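Local atomic coordinates of ectonucleotide pyrophosphatase/phosphodiesterase family member 5 (Mus musculus, PDB entry 5VEO), a protein that probably hydrolyses phosphodiester-type bonds at a zinc-dependent ectoenzyme site, with restricted activity on nucleotides. Residues V19-F24 and L219-D224; V45-V50 and P336-H341; E150-K155 and L171-P176. The protein carries 1 engineered substitution. One frame throughout, in Å; residues are numbered along the deposited sequence.

Contact 1: V19-F24 and L219-D224; sequences VSFDGF and LIVTSD. With ZN (zinc ion), chain E; AMP (adenosine monophosphate), chain Q.
Asp22 and Asp224 meet across one zinc ion. Asp22 CG lies anti to the backbone N (chi1 -163°), and this swings the carboxylate to the metal. From its CB, 4.2 Å from Asp224 OD1, the chain leads to CG, which lies nearest the zinc, with Asp224 OD2 next. At the tip, Asp22 OD1 binds the zinc at 1.9 Å. Asp22 OD2 is hydrogen-bonded to Tyr172 OH. The Asp224 carboxylate stands at 90° to that of Asp22 and binds the same ion through OD2 at 2.0 Å. His225 and AMP O3P complete the site, and the shared cation probably offsets the repulsion between the two acids.

Both aspartates follow the C-terminal ends of neighbouring parallel strands, 16-21 and 218-222. Metal ligands at such strand ends are a hallmark of the alkaline phosphatase superfamily. Three backbone hydrogen bonds join the strands: Val19 N to Ile220 O, Thr222 N to Val19 O and Phe21 N to Thr222 O. On one face of the sheet, Val19 CG2 touches Leu219 CD1 at 3.6 Å. Val221 CG1 meets the Phe21 ring at its edge, while Val19 CG1 lies over a face of that ring.

From the last strand residue, Phe21, the chain makes a type II beta turn to Phe24, with Gly23 at positive phi. Ser223 OG grips the turn at both ends. It donates to Phe21 O at 2.6 Å and accepts a hydrogen bond from Phe24 N at 2.9 Å, the latter nearly straight at 169°. Gly23 N donates to Asp224 OD1 at 2.9 Å, which ties the turn to the oxygen beside the one on the zinc.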
loop_
_atom_site.group_PDB
_atom_site.type_symbol
_atom_site.label_atom_id
_atom_site.label_comp_id
_atom_site.label_asym_id
_atom_site.label_seq_id
_atom_site.Cartn_x
_atom_site.Cartn_y
_atom_site.Cartn_z
ATOM N N VAL A 19 -0.112 -11.766 -0.037
ATOM C CA VAL A 19 1.278 -11.392 0.142
ATOM C C VAL A 19 1.481 -10.023 -0.474
ATOM O O VAL A 19 1.115 -9.817 -1.635
ATOM C CB VAL A 19 2.228 -12.403 -0.512
ATOM C CG1 VAL A 19 3.663 -11.984 -0.279
ATOM C CG2 VAL A 19 1.954 -13.789 0.024
ATOM N N SER A 20 2.099 -9.105 0.281
ATOM C CA SER A 20 2.524 -7.809 -0.254
ATOM C C SER A 20 4.044 -7.731 -0.192
ATOM O O SER A 20 4.633 -7.771 0.898
ATOM C CB SER A 20 1.921 -6.631 0.504
ATOM O OG SER A 20 2.453 -5.429 0.001
ATOM N N PHE A 21 4.670 -7.675 -1.368
ATOM C CA PHE A 21 6.068 -7.287 -1.491
ATOM C C PHE A 21 6.056 -5.794 -1.714
ATOM O O PHE A 21 5.680 -5.328 -2.794
ATOM C CB PHE A 21 6.774 -8.005 -2.635
ATOM C CG PHE A 21 6.962 -9.465 -2.404
ATOM C CD1 PHE A 21 7.880 -9.905 -1.469
ATOM C CD2 PHE A 21 6.261 -10.401 -3.145
ATOM C CE1 PHE A 21 8.072 -11.228 -1.251
ATOM C CE2 PHE A 21 6.465 -11.758 -2.926
ATOM C CZ PHE A 21 7.369 -12.163 -1.986
ATOM N N ASP A 22 6.433 -5.045 -0.692
ATOM C CA ASP A 22 6.246 -3.605 -0.733
ATOM C C ASP A 22 6.986 -2.997 -1.934
ATOM O O ASP A 22 8.160 -3.297 -2.171
ATOM C CB ASP A 22 6.744 -2.995 0.578
ATOM C CG ASP A 22 6.220 -1.585 0.796
ATOM O OD1 ASP A 22 6.405 -0.761 -0.138
ATOM O OD2 ASP A 22 5.596 -1.317 1.856
ATOM N N GLY A 23 6.308 -2.125 -2.675
ATOM C CA GLY A 23 6.961 -1.356 -3.735
ATOM C C GLY A 23 7.318 -2.150 -4.972
ATOM O O GLY A 23 8.281 -1.811 -5.675
ATOM N N PHE A 24 6.556 -3.196 -5.268
ATOM C CA PHE A 24 6.848 -4.060 -6.409
ATOM C C PHE A 24 6.061 -3.516 -7.597
ATOM O O PHE A 24 4.886 -3.836 -7.816
ATOM C CB PHE A 24 6.517 -5.518 -6.104
ATOM C CG PHE A 24 7.212 -6.497 -7.014
ATOM C CD1 PHE A 24 6.904 -6.564 -8.375
ATOM C CD2 PHE A 24 8.205 -7.333 -6.523
ATOM C CE1 PHE A 24 7.561 -7.470 -9.206
ATOM C CE2 PHE A 24 8.851 -8.249 -7.355
ATOM C CZ PHE A 24 8.524 -8.314 -8.699
ATOM N N LEU A 219 -3.443 -18.152 -3.198
ATOM C CA LEU A 219 -2.313 -17.261 -2.967
ATOM C C LEU A 219 -2.449 -16.038 -3.870
ATOM O O LEU A 219 -2.513 -16.177 -5.091
ATOM C CB LEU A 219 -0.999 -17.985 -3.252
ATOM C CG LEU A 219 0.278 -17.160 -3.261
ATOM C CD1 LEU A 219 0.519 -16.547 -1.881
ATOM C CD2 LEU A 219 1.446 -18.009 -3.677
ATOM N N ILE A 220 -2.487 -14.857 -3.273
ATOM C CA ILE A 220 -2.608 -13.605 -4.011
ATOM C C ILE A 220 -1.340 -12.831 -3.707
ATOM O O ILE A 220 -1.042 -12.572 -2.540
ATOM C CB ILE A 220 -3.867 -12.823 -3.605
ATOM C CG1 ILE A 220 -5.128 -13.648 -3.940
ATOM C CG2 ILE A 220 -3.873 -11.428 -4.255
ATOM C CD1 ILE A 220 -6.393 -13.090 -3.414
ATOM N N VAL A 221 -0.576 -12.491 -4.750
ATOM C CA VAL A 221 0.692 -11.794 -4.598
ATOM C C VAL A 221 0.521 -10.408 -5.207
ATOM O O VAL A 221 0.253 -10.280 -6.410
ATOM C CB VAL A 221 1.854 -12.547 -5.264
ATOM C CG1 VAL A 221 3.163 -11.767 -5.105
ATOM C CG2 VAL A 221 1.975 -13.954 -4.680
ATOM N N THR A 222 0.681 -9.373 -4.400
ATOM C CA THR A 222 0.481 -8.025 -4.909
ATOM C C THR A 222 1.404 -7.071 -4.159
ATOM O O THR A 222 2.429 -7.483 -3.602
ATOM C CB THR A 222 -1.023 -7.674 -4.862
ATOM O OG1 THR A 222 -1.267 -6.449 -5.570
ATOM C CG2 THR A 222 -1.568 -7.580 -3.447
ATOM N N SER A 223 1.081 -5.790 -4.213
ATOM C CA SER A 223 1.900 -4.756 -3.600
ATOM C C SER A 223 1.033 -3.520 -3.406
ATOM O O SER A 223 -0.139 -3.476 -3.809
ATOM C CB SER A 223 3.125 -4.469 -4.465
ATOM O OG SER A 223 4.040 -3.609 -3.831
ATOM N N ASP A 224 1.620 -2.528 -2.752
ATOM C CA ASP A 224 0.937 -1.277 -2.466
ATOM C C ASP A 224 1.102 -0.226 -3.560
ATOM O O ASP A 224 0.226 0.624 -3.709
ATOM C CB ASP A 224 1.395 -0.709 -1.117
ATOM C CG ASP A 224 2.910 -0.628 -0.934
ATOM O OD1 ASP A 224 3.722 -1.206 -1.707
ATOM O OD2 ASP A 224 3.302 0.055 0.060
HETATM ZN ZN ZN E . 5.181 0.735 0.019
HETATM P P AMP Q . 6.239 3.118 2.075
HETATM O O1P AMP Q . 5.118 4.113 2.045
HETATM O O2P AMP Q . 7.578 3.761 1.694
HETATM O O3P AMP Q . 5.969 1.883 1.220
HETATM O "O5'" AMP Q . 6.402 2.580 3.574
HETATM C "C5'" AMP Q . 6.998 1.292 3.788
HETATM C "C4'" AMP Q . 7.835 1.214 5.035
HETATM O "O4'" AMP Q . 6.966 1.143 6.157
HETATM C "C3'" AMP Q . 8.693 -0.052 5.108
HETATM O "O3'" AMP Q . 10.052 0.259 4.893
HETATM C "C2'" AMP Q . 8.491 -0.584 6.530
HETATM O "O2'" AMP Q . 9.671 -0.837 7.243
HETATM C "C1'" AMP Q . 7.661 0.497 7.193
HETATM N N9 AMP Q . 6.696 -0.025 8.136
HETATM C C8 AMP Q . 5.644 -0.822 7.880
HETATM N N7 AMP Q . 4.969 -1.070 9.030
HETATM C C5 AMP Q . 5.625 -0.398 10.012
HETATM C C6 AMP Q . 5.462 -0.203 11.467
HETATM N N6 AMP Q . 4.441 -0.796 12.112
HETATM N N1 AMP Q . 6.350 0.570 12.117
HETATM C C2 AMP Q . 7.378 1.179 11.499
HETATM N N3 AMP Q . 7.595 1.064 10.179
HETATM C C4 AMP Q . 6.760 0.283 9.420
#

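Contact 2: V45-V50 and P336-H341; sequences VHVNQV and PIFLAH
Phe338 touches two valines of the facing segment, Val47 at its ring and Val50 at its CB. Its CG is anti to the backbone N (chi1 -177°), which carries the ring out beside them. Val47 slants across it, with CG2 3.8 Å from Phe338 CD2. Val50 comes at about a right angle and sets CG2 3.6 Å from Phe338 CB. Val50 also crosses Pro336 at about a right angle, its CG1 lying 3.9 Å from Pro336 CG. Further along, Val45 CG2 meets Ala340 CB at 3.7 Å on one face of the sheet. His46 and Leu339 face the other side. The His46 ring brings its CD2 edge to Phe338 O, which lies in the ring plane.

Strands 45-47 and 338-341 are antiparallel. Val45 and Ala340 form a hydrogen-bonded pair, and Val47 N donates to Phe338 O at 172°. Beyond it water takes over. One molecule donates to Val47 O and accepts a hydrogen bond from Phe338 N. After the chain turns a corner at Asn48, a second water links Asn48 O, Val50 N and Pro336 O.

In the central mixed sheet of this alkaline-phosphatase-type domain, strand 338-341 is set between strands 45-51 and 218-222, antiparallel to both. Phe338 also packs on Ile220 and Thr222. Met354 of strand 349-355 touches Phe338, Val47 and Val50. Helix 35-42 covers the opposite face, with Met41 against His46, and Phe37 and Ile40 against Leu339.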
loop_
_atom_site.group_PDB
_atom_site.type_symbol
_atom_site.label_atom_id
_atom_site.label_comp_id
_atom_site.label_asym_id
_atom_site.label_seq_id
_atom_site.Cartn_x
_atom_site.Cartn_y
_atom_site.Cartn_z
ATOM N N VAL A 45 -3.417 -16.412 -12.460
ATOM C CA VAL A 45 -3.940 -15.201 -13.070
ATOM C C VAL A 45 -2.946 -14.067 -12.860
ATOM O O VAL A 45 -2.153 -14.060 -11.917
ATOM C CB VAL A 45 -5.324 -14.786 -12.524
ATOM C CG1 VAL A 45 -6.379 -15.869 -12.774
ATOM C CG2 VAL A 45 -5.258 -14.455 -11.038
ATOM N N HIS A 46 -3.031 -13.079 -13.749
ATOM C CA HIS A 46 -2.123 -11.935 -13.764
ATOM C C HIS A 46 -2.910 -10.745 -14.287
ATOM O O HIS A 46 -3.620 -10.883 -15.280
ATOM C CB HIS A 46 -0.910 -12.257 -14.656
ATOM C CG HIS A 46 0.091 -11.149 -14.817
ATOM N ND1 HIS A 46 0.845 -11.025 -15.965
ATOM C CD2 HIS A 46 0.483 -10.140 -13.997
ATOM C CE1 HIS A 46 1.655 -9.986 -15.849
ATOM N NE2 HIS A 46 1.466 -9.438 -14.663
ATOM N N VAL A 47 -2.838 -9.606 -13.599
ATOM C CA VAL A 47 -3.500 -8.380 -14.032
ATOM C C VAL A 47 -2.415 -7.371 -14.393
ATOM O O VAL A 47 -1.580 -7.034 -13.552
ATOM C CB VAL A 47 -4.437 -7.820 -12.952
ATOM C CG1 VAL A 47 -5.041 -6.497 -13.414
ATOM C CG2 VAL A 47 -5.561 -8.834 -12.628
ATOM N N ASN A 48 -2.436 -6.865 -15.637
ATOM C CA ASN A 48 -1.373 -5.955 -16.073
ATOM C C ASN A 48 -1.358 -4.641 -15.293
ATOM O O ASN A 48 -0.290 -4.179 -14.864
ATOM C CB ASN A 48 -1.517 -5.640 -17.563
ATOM C CG ASN A 48 -1.009 -6.741 -18.449
ATOM O OD1 ASN A 48 -0.193 -7.573 -18.047
ATOM N ND2 ASN A 48 -1.440 -6.707 -19.718
ATOM N N GLN A 49 -2.511 -3.969 -15.193
ATOM C CA GLN A 49 -2.589 -2.589 -14.703
ATOM C C GLN A 49 -3.596 -2.497 -13.564
ATOM O O GLN A 49 -4.808 -2.453 -13.786
ATOM C CB GLN A 49 -2.948 -1.617 -15.821
ATOM C CG GLN A 49 -1.782 -1.363 -16.750
ATOM C CD GLN A 49 -0.615 -0.628 -16.067
ATOM O OE1 GLN A 49 -0.734 0.524 -15.666
ATOM N NE2 GLN A 49 0.495 -1.310 -15.912
ATOM N N VAL A 50 -3.049 -2.416 -12.359
ATOM C CA VAL A 50 -3.803 -2.248 -11.122
ATOM C C VAL A 50 -3.763 -0.786 -10.755
ATOM O O VAL A 50 -2.690 -0.245 -10.445
ATOM C CB VAL A 50 -3.200 -3.074 -9.986
ATOM C CG1 VAL A 50 -3.970 -2.822 -8.660
ATOM C CG2 VAL A 50 -3.134 -4.538 -10.369
ATOM N N PRO A 336 1.097 -1.366 -8.851
ATOM C CA PRO A 336 1.708 -2.590 -8.340
ATOM C C PRO A 336 1.417 -3.811 -9.198
ATOM O O PRO A 336 0.420 -3.873 -9.911
ATOM C CB PRO A 336 1.004 -2.765 -6.994
ATOM C CG PRO A 336 -0.384 -2.256 -7.275
ATOM C CD PRO A 336 -0.191 -1.077 -8.211
ATOM N N ILE A 337 2.242 -4.840 -8.997
ATOM C CA ILE A 337 1.951 -6.162 -9.542
ATOM C C ILE A 337 0.683 -6.723 -8.917
ATOM O O ILE A 337 0.322 -6.403 -7.764
ATOM C CB ILE A 337 3.085 -7.173 -9.298
ATOM C CG1 ILE A 337 3.407 -7.243 -7.800
ATOM C CG2 ILE A 337 4.239 -6.939 -10.205
ATOM C CD1 ILE A 337 4.041 -8.519 -7.351
ATOM N N PHE A 338 0.032 -7.621 -9.655
ATOM C CA PHE A 338 -1.019 -8.474 -9.097
ATOM C C PHE A 338 -1.024 -9.808 -9.833
ATOM O O PHE A 338 -1.185 -9.847 -11.062
ATOM C CB PHE A 338 -2.395 -7.813 -9.201
ATOM C CG PHE A 338 -3.502 -8.621 -8.586
ATOM C CD1 PHE A 338 -3.959 -8.324 -7.315
ATOM C CD2 PHE A 338 -4.082 -9.681 -9.275
ATOM C CE1 PHE A 338 -4.983 -9.081 -6.733
ATOM C CE2 PHE A 338 -5.082 -10.425 -8.708
ATOM C CZ PHE A 338 -5.537 -10.124 -7.428
ATOM N N LEU A 339 -0.881 -10.894 -9.081
ATOM C CA LEU A 339 -0.995 -12.227 -9.649
ATOM C C LEU A 339 -1.527 -13.159 -8.573
ATOM O O LEU A 339 -1.471 -12.846 -7.389
ATOM C CB LEU A 339 0.340 -12.710 -10.232
ATOM C CG LEU A 339 1.597 -12.956 -9.424
ATOM C CD1 LEU A 339 2.626 -13.736 -10.271
ATOM C CD2 LEU A 339 2.206 -11.635 -8.930
ATOM N N ALA A 340 -2.061 -14.303 -8.987
ATOM C CA ALA A 340 -2.635 -15.195 -7.986
ATOM C C ALA A 340 -2.701 -16.619 -8.513
ATOM O O ALA A 340 -2.714 -16.862 -9.723
ATOM C CB ALA A 340 -4.023 -14.726 -7.572
ATOM N N HIS A 341 -2.754 -17.559 -7.566
ATOM C CA HIS A 341 -2.841 -18.982 -7.866
ATOM C C HIS A 341 -3.689 -19.650 -6.805
ATOM O O HIS A 341 -3.529 -19.361 -5.625
ATOM C CB HIS A 341 -1.467 -19.648 -7.865
ATOM C CG HIS A 341 -1.535 -21.142 -7.829
ATOM N ND1 HIS A 341 -1.653 -21.849 -6.651
ATOM C CD2 HIS A 341 -1.525 -22.059 -8.824
ATOM C CE1 HIS A 341 -1.713 -23.143 -6.926
ATOM N NE2 HIS A 341 -1.642 -23.296 -8.235
HETATM O O HOH W 1 0.784 -7.106 -12.483
HETATM O O HOH W 2 -0.299 -2.868 -12.335
#

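Contact 3: E150-K155 and L171-P176; sequences EDRVAK and LYWEEP. With AMP (adenosine monophosphate), chain Q.
Arg152 reaches from helix 149-160 to the end of strand 168-173 and bonds Tyr172 and Glu174. The helix lies on the beta-alpha-beta crossover from strand 139-140 to strand 168-173, and it runs antiparallel to the latter.

Two acceptors share Arg152 NH1. Glu174 OE1 lies 2.9 Å from it, in the guanidinium plane, and forms a salt bridge. Tyr172 O is 2.8 Å from NH1, but the nitrogen sits above the carbonyl plane, 40° out of it. The Glu174 carboxylate is turned 78° from the guanidinium, so the pair is not a flat two-pronged bridge. The bonds from Arg152 NH2 to Glu174 OE1 and OE2 are weak.

Trp173 meets the group differently. Its ring presents an edge to one guanidinium face, with CE3 3.5 Å from Arg152 CZ and the planes 73° apart. Glu174 OE2 lies over a face of the same indole.

The next shell fixes these groups. The Arg152 chain is extended from CG to NE, and NH2 has a further acceptor in Val147 O. At the helix, Arg152 CB rests on Leu171 CD1 at 3.5 Å, and Val153 CG2 meets Leu171 CD2 at 3.9 Å. Glu174 OE1 is also hydrogen-bonded to Tyr143 OH, which bonds AMP as well. Arg152 is thus a second-shell residue behind the nucleotide pocket. Tyr172 and Glu174 line the pocket itself. Tyr172 OH, hydrogen-bonded to Asp22, lies 3.5 Å from AMP C3', and Glu174 CG lies 3.7 Å from AMP O2'.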
loop_
_atom_site.group_PDB
_atom_site.type_symbol
_atom_site.label_atom_id
_atom_site.label_comp_id
_atom_site.label_asym_id
_atom_site.label_seq_id
_atom_site.Cartn_x
_atom_site.Cartn_y
_atom_site.Cartn_z
ATOM N N GLU A 150 11.829 -15.796 5.914
ATOM C CA GLU A 150 11.609 -17.213 6.178
ATOM C C GLU A 150 10.873 -17.419 7.498
ATOM O O GLU A 150 10.008 -18.301 7.608
ATOM C CB GLU A 150 12.954 -17.941 6.163
ATOM C CG GLU A 150 13.665 -17.922 4.782
ATOM C CD GLU A 150 14.218 -16.556 4.358
ATOM O OE1 GLU A 150 14.525 -15.716 5.245
ATOM O OE2 GLU A 150 14.330 -16.327 3.112
ATOM N N ASP A 151 11.169 -16.591 8.498
ATOM C CA ASP A 151 10.449 -16.706 9.766
ATOM C C ASP A 151 9.003 -16.242 9.625
ATOM O O ASP A 151 8.097 -16.800 10.259
ATOM C CB ASP A 151 11.172 -15.909 10.848
ATOM C CG ASP A 151 12.369 -16.658 11.420
ATOM O OD1 ASP A 151 12.470 -17.873 11.180
ATOM O OD2 ASP A 151 13.202 -16.040 12.118
ATOM N N ARG A 152 8.769 -15.200 8.814
ATOM C CA ARG A 152 7.401 -14.761 8.564
ATOM C C ARG A 152 6.607 -15.850 7.866
ATOM O O ARG A 152 5.460 -16.128 8.239
ATOM C CB ARG A 152 7.400 -13.475 7.725
ATOM C CG ARG A 152 8.064 -12.325 8.428
ATOM C CD ARG A 152 8.123 -11.052 7.566
ATOM N NE ARG A 152 9.221 -10.188 7.994
ATOM C CZ ARG A 152 9.308 -8.876 7.750
ATOM N NH1 ARG A 152 8.339 -8.228 7.119
ATOM N NH2 ARG A 152 10.359 -8.191 8.181
ATOM N N VAL A 153 7.208 -16.485 6.853
ATOM C CA VAL A 153 6.561 -17.595 6.158
ATOM C C VAL A 153 6.265 -18.728 7.131
ATOM O O VAL A 153 5.182 -19.331 7.101
ATOM C CB VAL A 153 7.445 -18.067 4.997
ATOM C CG1 VAL A 153 6.953 -19.382 4.426
ATOM C CG2 VAL A 153 7.455 -16.990 3.918
ATOM N N ALA A 154 7.229 -19.043 7.995
ATOM C CA ALA A 154 7.044 -20.148 8.932
ATOM C C ALA A 154 5.812 -19.934 9.795
ATOM O O ALA A 154 5.026 -20.866 10.017
ATOM C CB ALA A 154 8.291 -20.318 9.796
ATOM N N LYS A 155 5.618 -18.711 10.291
ATOM C CA LYS A 155 4.443 -18.431 11.110
ATOM C C LYS A 155 3.160 -18.582 10.304
ATOM O O LYS A 155 2.176 -19.164 10.777
ATOM C CB LYS A 155 4.548 -17.032 11.705
ATOM C CG LYS A 155 5.621 -16.921 12.760
ATOM C CD LYS A 155 5.169 -17.718 14.006
ATOM C CE LYS A 155 6.266 -18.093 14.970
ATOM N NZ LYS A 155 5.689 -19.135 15.893
ATOM N N LEU A 171 0.830 -11.612 4.618
ATOM C CA LEU A 171 2.282 -11.688 4.707
ATOM C C LEU A 171 2.865 -10.464 4.024
ATOM O O LEU A 171 2.469 -10.141 2.905
ATOM C CB LEU A 171 2.794 -12.972 4.046
ATOM C CG LEU A 171 4.285 -13.172 3.853
ATOM C CD1 LEU A 171 4.995 -13.217 5.195
ATOM C CD2 LEU A 171 4.587 -14.437 3.032
ATOM N N TYR A 172 3.782 -9.786 4.702
ATOM C CA TYR A 172 4.350 -8.531 4.233
ATOM C C TYR A 172 5.871 -8.621 4.248
ATOM O O TYR A 172 6.471 -9.172 5.190
ATOM C CB TYR A 172 3.854 -7.386 5.115
ATOM C CG TYR A 172 4.486 -6.046 4.861
ATOM C CD1 TYR A 172 4.107 -5.268 3.774
ATOM C CD2 TYR A 172 5.471 -5.568 5.693
ATOM C CE1 TYR A 172 4.686 -4.034 3.543
ATOM C CE2 TYR A 172 6.059 -4.348 5.472
ATOM C CZ TYR A 172 5.674 -3.586 4.389
ATOM O OH TYR A 172 6.279 -2.380 4.190
ATOM N N TRP A 173 6.488 -8.041 3.216
ATOM C CA TRP A 173 7.941 -7.924 3.113
ATOM C C TRP A 173 8.286 -6.537 2.580
ATOM O O TRP A 173 7.566 -6.007 1.727
ATOM C CB TRP A 173 8.501 -9.020 2.201
ATOM C CG TRP A 173 9.995 -9.122 2.134
ATOM C CD1 TRP A 173 10.781 -8.989 1.019
ATOM C CD2 TRP A 173 10.887 -9.394 3.219
ATOM N NE1 TRP A 173 12.099 -9.177 1.348
ATOM C CE2 TRP A 173 12.193 -9.421 2.692
ATOM C CE3 TRP A 173 10.705 -9.619 4.586
ATOM C CZ2 TRP A 173 13.311 -9.651 3.484
ATOM C CZ3 TRP A 173 11.811 -9.865 5.374
ATOM C CH2 TRP A 173 13.103 -9.872 4.822
ATOM N N GLU A 174 9.396 -5.954 3.079
ATOM C CA GLU A 174 9.727 -4.547 2.838
ATOM C C GLU A 174 10.469 -4.297 1.527
ATOM O O GLU A 174 10.665 -3.123 1.152
ATOM C CB GLU A 174 10.565 -4.009 3.994
ATOM C CG GLU A 174 9.835 -3.974 5.333
ATOM C CD GLU A 174 9.760 -5.310 6.070
ATOM O OE1 GLU A 174 9.022 -5.365 7.090
ATOM O OE2 GLU A 174 10.466 -6.275 5.672
ATOM N N GLU A 175 10.902 -5.355 0.847
ATOM C CA GLU A 175 11.513 -5.232 -0.476
ATOM C C GLU A 175 10.506 -5.602 -1.561
ATOM O O GLU A 175 9.653 -6.491 -1.353
ATOM C CB GLU A 175 12.750 -6.120 -0.585
ATOM C CG GLU A 175 13.924 -5.664 0.254
ATOM C CD GLU A 175 14.667 -4.442 -0.300
ATOM O OE1 GLU A 175 14.093 -3.647 -1.074
ATOM O OE2 GLU A 175 15.847 -4.277 0.080
ATOM N N PRO A 176 10.637 -4.971 -2.749
ATOM C CA PRO A 176 11.752 -4.144 -3.220
ATOM C C PRO A 176 11.646 -2.621 -2.960
ATOM O O PRO A 176 12.442 -1.852 -3.491
ATOM C CB PRO A 176 11.746 -4.431 -4.721
ATOM C CG PRO A 176 10.311 -4.598 -5.036
ATOM C CD PRO A 176 9.735 -5.332 -3.856
HETATM P P AMP Q . 6.239 3.118 2.075
HETATM O O1P AMP Q . 5.118 4.113 2.045
HETATM O O2P AMP Q . 7.578 3.761 1.694
HETATM O O3P AMP Q . 5.969 1.883 1.220
HETATM O "O5'" AMP Q . 6.402 2.580 3.574
HETATM C "C5'" AMP Q . 6.998 1.292 3.788
HETATM C "C4'" AMP Q . 7.835 1.214 5.035
HETATM O "O4'" AMP Q . 6.966 1.143 6.157
HETATM C "C3'" AMP Q . 8.693 -0.052 5.108
HETATM O "O3'" AMP Q . 10.052 0.259 4.893
HETATM C "C2'" AMP Q . 8.491 -0.584 6.530
HETATM O "O2'" AMP Q . 9.671 -0.837 7.243
HETATM C "C1'" AMP Q . 7.661 0.497 7.193
HETATM N N9 AMP Q . 6.696 -0.025 8.136
HETATM C C8 AMP Q . 5.644 -0.822 7.880
HETATM N N7 AMP Q . 4.969 -1.070 9.030
HETATM C C5 AMP Q . 5.625 -0.398 10.012
HETATM C C6 AMP Q . 5.462 -0.203 11.467
HETATM N N6 AMP Q . 4.441 -0.796 12.112
HETATM N N1 AMP Q . 6.350 0.570 12.117
HETATM C C2 AMP Q . 7.378 1.179 11.499
HETATM N N3 AMP Q . 7.595 1.064 10.179
HETATM C C4 AMP Q . 6.760 0.283 9.420
#

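All three contacts are largely buried and reach the same mixed sheet. The centre of contact 1 is nearest the centre of the chain, about 9 Å from it; the centres of contacts 2 and 3 lie about 15 Å out. Strand 218-222 of contact 1 neighbours strand 338-341 of contact 2, and Thr222 OG1 probably bonds Ile337 O between them. Strand 16-21, the other strand of contact 1, neighbours strand 168-173 of contact 3. Contacts 2 and 3 do not touch. The chemistry follows position: contact 1 holds zinc with acids at strand ends, contact 3 backs the nucleotide with a salt bridge, and contact 2 pairs strands by backbone hydrogen bonds, with apolar side chains beside them and water where the pairing ends.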